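Local atomic coordinates of NIPSNAP domain-containing protein (Burkholderia xenovorans, PDB entry 5KAK), a protein that is of unknown function but belongs to the NipSnap family and probably shares the fold of the dimeric alpha-beta barrel proteins. Residues Lys90-Gln93 with Pro94-Val97. Numbering follows the deposited sequence. Where two conformers were deposited one is given.
Sequences KNIQ and PLLV
Ile92 O accepts a hydrogen bond from Leu95 N (2.8 Å) and Gln93 O one from Leu96 N (3.3 Å), two successive i to i+3 bonds of a 3-10 turn. Pro94, which has no N-H to give, lays its ring along the preceding turn, with CG 3.9 Å from Lys90 O. The leucines that follow diverge. CD1 of Leu95 reaches back to Asn91 O (3.6 Å), whereas Leu96 sets its CG 3.4 Å from Ile92 O. With CG2 of Ile92 anti to the backbone N, that methyl meets CD2 of Leu96 at 4.0 Å, the two side chains running obliquely to each other. The turn leads from helix 82-92 into strand 96-106, an outermost strand of the chain's antiparallel sheet, in a ferredoxin-like alpha-beta arrangement consistent with the dimeric alpha-beta barrel clan. Here Ile92 also packs on Phe26 and Phe30 of helix 23-42, while Leu96 lies against Tyr16 and Leu18 of strand 10-18. The side chain of Gln93, bent at chi2 (70°), turns its amide to a second subunit, where OE1 bonds to Asn21 ND2 and NE2 to Pro20 O; Leu96 packs on the same Pro20 of that subunit.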
loop_
_atom_site.group_PDB
_atom_site.type_symbol
_atom_site.label_atom_id
_atom_site.label_comp_id
_atom_site.label_asym_id
_atom_site.label_seq_id
_atom_site.Cartn_x
_atom_site.Cartn_y
_atom_site.Cartn_z
ATOM N N LYS E 90 18.748 22.100 8.997
ATOM C CA LYS E 90 18.040 23.339 9.297
ATOM C C LYS E 90 16.741 23.449 8.504
ATOM O O LYS E 90 15.692 23.795 9.063
ATOM C CB LYS E 90 18.949 24.538 9.005
ATOM C CG LYS E 90 18.338 25.896 9.315
ATOM C CD LYS E 90 19.241 27.033 8.839
ATOM C CE LYS E 90 18.777 28.371 9.383
ATOM N NZ LYS E 90 17.320 28.591 9.162
ATOM N N ASN E 91 16.784 23.142 7.205
ATOM C CA ASN E 91 15.713 23.559 6.313
ATOM C C ASN E 91 14.844 22.443 5.767
ATOM O O ASN E 91 13.658 22.678 5.550
ATOM C CB ASN E 91 16.289 24.326 5.120
ATOM C CG ASN E 91 17.046 25.553 5.549
ATOM O OD1 ASN E 91 16.449 26.526 6.021
ATOM N ND2 ASN E 91 18.361 25.521 5.403
ATOM N N ILE E 92 15.395 21.263 5.501
ATOM C CA ILE E 92 14.654 20.213 4.811
ATOM C C ILE E 92 14.162 19.141 5.771
ATOM O O ILE E 92 13.028 18.668 5.648
ATOM C CB ILE E 92 15.511 19.596 3.685
ATOM C CG1 ILE E 92 15.865 20.654 2.627
ATOM C CG2 ILE E 92 14.784 18.408 3.054
ATOM C CD1 ILE E 92 14.682 21.427 2.079
ATOM N N GLN E 93 15.015 18.737 6.708
ATOM C CA GLN E 93 14.651 17.732 7.705
ATOM C C GLN E 93 13.271 17.944 8.320
ATOM O O GLN E 93 12.511 16.966 8.411
ATOM C CB GLN E 93 15.743 17.703 8.785
ATOM C CG GLN E 93 15.426 16.802 9.944
ATOM C CD GLN E 93 15.472 15.350 9.546
ATOM O OE1 GLN E 93 16.317 14.952 8.748
ATOM N NE2 GLN E 93 14.555 14.552 10.085
ATOM N N PRO E 94 12.877 19.153 8.747
ATOM C CA PRO E 94 11.543 19.321 9.349
ATOM C C PRO E 94 10.379 19.110 8.391
ATOM O O PRO E 94 9.234 18.996 8.859
ATOM C CB PRO E 94 11.564 20.765 9.858
ATOM C CG PRO E 94 13.017 21.123 9.944
ATOM C CD PRO E 94 13.664 20.399 8.831
ATOM N N LEU E 95 10.619 19.058 7.084
ATOM C CA LEU E 95 9.545 18.900 6.115
ATOM C C LEU E 95 9.365 17.463 5.676
ATOM O O LEU E 95 8.368 17.165 5.005
ATOM C CB LEU E 95 9.799 19.768 4.875
ATOM C CG LEU E 95 10.149 21.242 5.071
ATOM C CD1 LEU E 95 10.658 21.869 3.772
ATOM C CD2 LEU E 95 8.934 22.002 5.574
ATOM N N LEU E 96 10.282 16.574 6.061
ATOM C CA LEU E 96 10.283 15.196 5.578
ATOM C C LEU E 96 9.350 14.311 6.395
ATOM O O LEU E 96 9.232 14.457 7.617
ATOM C CB LEU E 96 11.700 14.630 5.634
ATOM C CG LEU E 96 12.730 15.388 4.808
ATOM C CD1 LEU E 96 14.136 14.853 5.074
ATOM C CD2 LEU E 96 12.373 15.243 3.350
ATOM N N VAL E 97 8.639 13.428 5.692
ATOM C CA VAL E 97 7.815 12.393 6.306
ATOM C C VAL E 97 8.290 11.001 5.915
ATOM O O VAL E 97 8.396 10.107 6.771
ATOM C CB VAL E 97 6.321 12.580 5.948
ATOM C CG1 VAL E 97 5.512 11.371 6.364
ATOM C CG2 VAL E 97 5.763 13.851 6.590
HETATM O O HOH W 1 10.608 15.459 9.310
#